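Local coordinates for protein TqaA (Penicillium aethiopicum, PDB 5DLK) that probably closes a nonribosomal peptide into a macrocycle, as the terminal condensation domain of a fungal nonribosomal peptide synthetase, at residues G152-C164 / V170-D182. Residues are numbered along the deposited sequence; the frame is centred on the assembly and turned at random.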
loop_
_atom_site.group_PDB
_atom_site.type_symbol
_atom_site.label_atom_id
_atom_site.label_comp_id
_atom_site.label_asym_id
_atom_site.label_seq_id
_atom_site.Cartn_x
_atom_site.Cartn_y
_atom_site.Cartn_z
ATOM N N GLY A 152 10.044 15.534 -7.044
ATOM C CA GLY A 152 10.645 16.863 -7.006
ATOM C C GLY A 152 11.243 17.226 -5.657
ATOM O O GLY A 152 11.958 18.234 -5.531
ATOM N N GLY A 153 10.939 16.427 -4.638
ATOM C CA GLY A 153 11.495 16.616 -3.308
ATOM C C GLY A 153 10.623 17.309 -2.271
ATOM O O GLY A 153 10.951 17.304 -1.091
ATOM N N SER A 154 9.509 17.899 -2.694
ATOM C CA SER A 154 8.596 18.542 -1.750
ATOM C C SER A 154 8.019 17.499 -0.800
ATOM O O SER A 154 7.629 16.408 -1.235
ATOM C CB SER A 154 7.478 19.273 -2.505
ATOM O OG SER A 154 6.503 19.780 -1.608
ATOM N N LEU A 155 7.991 17.797 0.494
ATOM C CA LEU A 155 7.455 16.848 1.465
ATOM C C LEU A 155 6.005 16.502 1.137
ATOM O O LEU A 155 5.157 17.397 1.064
ATOM C CB LEU A 155 7.544 17.422 2.875
ATOM C CG LEU A 155 8.977 17.643 3.350
ATOM C CD1 LEU A 155 9.049 18.800 4.351
ATOM C CD2 LEU A 155 9.516 16.366 3.968
ATOM N N PRO A 156 5.710 15.209 0.918
ATOM C CA PRO A 156 4.315 14.914 0.560
ATOM C C PRO A 156 3.369 15.052 1.744
ATOM O O PRO A 156 2.195 15.301 1.517
ATOM C CB PRO A 156 4.362 13.450 0.072
ATOM C CG PRO A 156 5.791 13.235 -0.344
ATOM C CD PRO A 156 6.598 14.054 0.670
ATOM N N VAL A 157 3.863 14.884 2.969
ATOM C CA VAL A 157 2.986 14.915 4.137
ATOM C C VAL A 157 2.814 16.363 4.618
ATOM O O VAL A 157 3.783 17.050 4.964
ATOM C CB VAL A 157 3.498 14.016 5.270
ATOM C CG1 VAL A 157 2.788 14.318 6.596
ATOM C CG2 VAL A 157 3.280 12.526 4.906
ATOM N N ARG A 158 1.572 16.824 4.601
ATOM C CA ARG A 158 1.263 18.200 4.984
ATOM C C ARG A 158 -0.194 18.289 5.402
ATOM O O ARG A 158 -1.029 17.474 4.989
ATOM C CB ARG A 158 1.577 19.168 3.845
ATOM C CG ARG A 158 0.940 18.834 2.508
ATOM C CD ARG A 158 1.487 19.786 1.432
ATOM N NE ARG A 158 2.939 19.686 1.371
ATOM C CZ ARG A 158 3.768 20.663 1.018
ATOM N NH1 ARG A 158 3.305 21.874 0.694
ATOM N NH2 ARG A 158 5.083 20.417 0.997
ATOM N N PHE A 159 -0.493 19.280 6.238
ATOM C CA PHE A 159 -1.768 19.344 6.941
ATOM C C PHE A 159 -2.531 20.603 6.588
ATOM O O PHE A 159 -1.928 21.653 6.353
ATOM C CB PHE A 159 -1.559 19.320 8.461
ATOM C CG PHE A 159 -0.832 18.112 8.965
ATOM C CD1 PHE A 159 0.546 18.045 8.921
ATOM C CD2 PHE A 159 -1.542 17.050 9.497
ATOM C CE1 PHE A 159 1.231 16.913 9.400
ATOM C CE2 PHE A 159 -0.875 15.911 9.976
ATOM C CZ PHE A 159 0.512 15.850 9.926
ATOM N N THR A 160 -3.852 20.471 6.548
ATOM C CA THR A 160 -4.749 21.588 6.236
ATOM C C THR A 160 -5.832 21.618 7.298
ATOM O O THR A 160 -6.330 20.584 7.715
ATOM C CB THR A 160 -5.390 21.459 4.830
ATOM O OG1 THR A 160 -4.367 21.374 3.828
ATOM C CG2 THR A 160 -6.259 22.675 4.519
ATOM N N LEU A 161 -6.203 22.817 7.735
ATOM C CA LEU A 161 -7.236 22.974 8.747
ATOM C C LEU A 161 -8.208 24.030 8.250
ATOM O O LEU A 161 -7.818 25.184 8.077
ATOM C CB LEU A 161 -6.606 23.393 10.079
ATOM C CG LEU A 161 -7.434 23.313 11.351
ATOM C CD1 LEU A 161 -8.035 21.928 11.478
ATOM C CD2 LEU A 161 -6.536 23.613 12.545
ATOM N N VAL A 162 -9.445 23.623 7.971
ATOM C CA VAL A 162 -10.433 24.518 7.364
ATOM C C VAL A 162 -11.590 24.715 8.336
ATOM O O VAL A 162 -12.254 23.756 8.716
ATOM C CB VAL A 162 -10.937 23.966 6.011
ATOM C CG1 VAL A 162 -11.963 24.891 5.392
ATOM C CG2 VAL A 162 -9.768 23.790 5.049
ATOM N N SER A 163 -11.832 25.967 8.736
ATOM C CA SER A 163 -12.745 26.255 9.841
ATOM C C SER A 163 -13.930 27.137 9.453
ATOM O O SER A 163 -13.782 28.083 8.690
ATOM C CB SER A 163 -11.994 26.963 10.982
ATOM O OG SER A 163 -10.953 26.157 11.489
ATOM N N CYS A 164 -15.095 26.817 10.000
ATOM C CA CYS A 164 -16.217 27.752 10.011
ATOM C C CYS A 164 -15.978 28.798 11.097
ATOM O O CYS A 164 -15.326 28.503 12.100
ATOM C CB CYS A 164 -17.533 27.025 10.273
ATOM S SG CYS A 164 -17.994 25.813 9.031
ATOM N N VAL A 170 -15.088 22.089 11.703
ATOM C CA VAL A 170 -13.726 22.204 11.210
ATOM C C VAL A 170 -13.379 20.924 10.426
ATOM O O VAL A 170 -13.836 19.854 10.792
ATOM C CB VAL A 170 -12.760 22.418 12.395
ATOM C CG1 VAL A 170 -11.379 21.931 12.092
ATOM C CG2 VAL A 170 -12.750 23.887 12.841
ATOM N N VAL A 171 -12.624 21.043 9.337
ATOM C CA VAL A 171 -12.091 19.843 8.667
ATOM C C VAL A 171 -10.572 19.862 8.749
ATOM O O VAL A 171 -9.939 20.846 8.379
ATOM C CB VAL A 171 -12.537 19.737 7.187
ATOM C CG1 VAL A 171 -11.885 18.499 6.504
ATOM C CG2 VAL A 171 -14.055 19.645 7.090
ATOM N N LEU A 172 -10.001 18.768 9.253
ATOM C CA LEU A 172 -8.559 18.592 9.282
ATOM C C LEU A 172 -8.201 17.606 8.189
ATOM O O LEU A 172 -8.816 16.548 8.131
ATOM C CB LEU A 172 -8.108 18.060 10.637
ATOM C CG LEU A 172 -6.689 17.495 10.733
ATOM C CD1 LEU A 172 -5.661 18.601 10.657
ATOM C CD2 LEU A 172 -6.553 16.695 12.013
ATOM N N THR A 173 -7.256 17.946 7.310
ATOM C CA THR A 173 -6.797 16.952 6.331
ATOM C C THR A 173 -5.301 16.662 6.440
ATOM O O THR A 173 -4.481 17.515 6.810
ATOM C CB THR A 173 -7.139 17.364 4.875
ATOM O OG1 THR A 173 -6.160 18.272 4.361
ATOM C CG2 THR A 173 -8.538 18.010 4.805
ATOM N N ILE A 174 -4.962 15.415 6.135
ATOM C CA ILE A 174 -3.594 14.948 6.145
ATOM C C ILE A 174 -3.309 14.402 4.755
ATOM O O ILE A 174 -3.947 13.439 4.347
ATOM C CB ILE A 174 -3.396 13.849 7.216
ATOM C CG1 ILE A 174 -4.102 14.258 8.517
ATOM C CG2 ILE A 174 -1.921 13.523 7.412
ATOM C CD1 ILE A 174 -4.162 13.168 9.585
ATOM N N GLN A 175 -2.401 15.036 4.019
ATOM C CA GLN A 175 -2.036 14.552 2.692
ATOM C C GLN A 175 -0.817 13.655 2.824
ATOM O O GLN A 175 0.017 13.860 3.698
ATOM C CB GLN A 175 -1.776 15.709 1.729
ATOM C CG GLN A 175 -3.049 16.460 1.378
ATOM C CD GLN A 175 -2.825 17.566 0.382
ATOM O OE1 GLN A 175 -1.709 17.775 -0.102
ATOM N NE2 GLN A 175 -3.892 18.292 0.067
ATOM N N ILE A 176 -0.733 12.636 1.975
ATOM C CA ILE A 176 0.317 11.642 2.144
ATOM C C ILE A 176 0.424 10.777 0.878
ATOM O O ILE A 176 -0.577 10.460 0.229
ATOM C CB ILE A 176 0.058 10.769 3.418
ATOM C CG1 ILE A 176 1.218 9.797 3.691
ATOM C CG2 ILE A 176 -1.296 10.061 3.351
ATOM C CD1 ILE A 176 1.122 9.100 5.056
ATOM N N SER A 177 1.656 10.416 0.537
ATOM C CA SER A 177 1.942 9.496 -0.562
ATOM C C SER A 177 1.872 8.052 -0.050
ATOM O O SER A 177 2.280 7.769 1.071
ATOM C CB SER A 177 3.332 9.799 -1.148
ATOM O OG SER A 177 3.767 8.748 -1.998
ATOM N N HIS A 178 1.368 7.121 -0.862
ATOM C CA HIS A 178 1.278 5.725 -0.430
ATOM C C HIS A 178 2.685 5.112 -0.243
ATOM O O HIS A 178 2.835 4.045 0.346
ATOM C CB HIS A 178 0.420 4.931 -1.445
ATOM C CG HIS A 178 -0.263 3.720 -0.887
ATOM N ND1 HIS A 178 0.248 2.969 0.163
ATOM C CD2 HIS A 178 -1.422 3.111 -1.231
ATOM C CE1 HIS A 178 -0.561 1.968 0.426
ATOM N NE2 HIS A 178 -1.584 2.018 -0.418
ATOM N N SER A 179 3.725 5.818 -0.686
ATOM C CA SER A 179 5.089 5.407 -0.346
ATOM C C SER A 179 5.348 5.532 1.154
ATOM O O SER A 179 6.380 5.071 1.646
ATOM C CB SER A 179 6.126 6.238 -1.109
ATOM O OG SER A 179 6.031 7.626 -0.771
ATOM N N GLN A 180 4.399 6.133 1.878
ATOM C CA GLN A 180 4.607 6.478 3.288
ATOM C C GLN A 180 3.647 5.787 4.250
ATOM O O GLN A 180 3.680 6.047 5.456
ATOM C CB GLN A 180 4.497 8.014 3.471
ATOM C CG GLN A 180 5.506 8.790 2.646
ATOM C CD GLN A 180 5.228 10.292 2.681
ATOM O OE1 GLN A 180 4.248 10.759 2.104
ATOM N NE2 GLN A 180 6.074 11.047 3.392
ATOM N N TRP A 181 2.790 4.896 3.747
ATOM C CA TRP A 181 1.862 4.202 4.629
ATOM C C TRP A 181 1.412 2.880 3.994
ATOM O O TRP A 181 1.645 2.647 2.808
ATOM C CB TRP A 181 0.629 5.083 4.949
ATOM C CG TRP A 181 -0.240 5.353 3.757
ATOM C CD1 TRP A 181 -0.080 6.347 2.841
ATOM C CD2 TRP A 181 -1.378 4.591 3.325
ATOM N NE1 TRP A 181 -1.056 6.272 1.882
ATOM C CE2 TRP A 181 -1.867 5.203 2.154
ATOM C CE3 TRP A 181 -2.036 3.460 3.820
ATOM C CZ2 TRP A 181 -2.981 4.719 1.459
ATOM C CZ3 TRP A 181 -3.150 2.974 3.126
ATOM C CH2 TRP A 181 -3.607 3.602 1.964
ATOM N N ASP A 182 0.792 2.024 4.793
ATOM C CA ASP A 182 0.121 0.837 4.263
ATOM C C ASP A 182 -1.100 0.490 5.106
ATOM O O ASP A 182 -1.368 1.127 6.134
ATOM C CB ASP A 182 1.081 -0.357 4.175
ATOM C CG ASP A 182 1.754 -0.683 5.486
ATOM O OD1 ASP A 182 1.189 -0.385 6.563
ATOM O OD2 ASP A 182 2.856 -1.276 5.444
HETATM O O HOH W 1 1.117 17.050 -0.187
HETATM O O HOH W 2 6.727 13.870 3.953
HETATM O O HOH W 3 -3.480 18.775 3.947
#
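T160 and T173 stand side by side, T160 CB 3.3 Å from T173 OG1, on an antiparallel beta hairpin, strands 158-163 and 169-177, in the condensation domain, a fold related to the CoA-dependent acyltransferases. The hairpin illustrates how one pair of strands can serve two faces at once. Reciprocal backbone bonds join T160 to T173 and V162 to V171. Between them the side chains alternate. F159 and L161, with I174 and L172, share the face on which F159 and L161 pack against helix 81-94, while V162 and V171 turn to the other side, against helix 132-144. On the first face, F159 CE2 lies alongside I174 CG2 at 3.7 Å, and L161 CD1 presses unusually tightly on V170 CG1 (3.4 Å).

Q175 can be followed outward. Its CB sits 3.8 Å from R158 O; with CG anti to the carbonyl carbon (chi1 -70°) the extended chain brings OE1 within 3.9 Å of R158 CG, crossing that side chain at a slant. OE1 accepts a hydrogen bond from a water at 2.9 Å, which also donates to P156 O, and NE2 bonds to D144 OD2 of helix 132-144.

At the strand's end, S177 to G183 read SHxxxDG, with serine in place of the first histidine of the HHxxxDG motif of condensation domains; its last residue, G183, contacts phosphopantetheine. Here Q180 OE1 accepts a hydrogen bond from S177 N (3.0 Å) in its carbonyl plane and lies 3.4 Å from P156 CB; NE2 bonds to I97 O, and the amide lies against V157 CG2. Cutting Q180 back to an alanine is likely to leave S177 N and I97 O without their amide mates and open a gap beside P156 and V157.

Over the threonine face, one water bonds to R158 O, T173 OG1 and T160 OG1, the last of which also accepts from R122 NE.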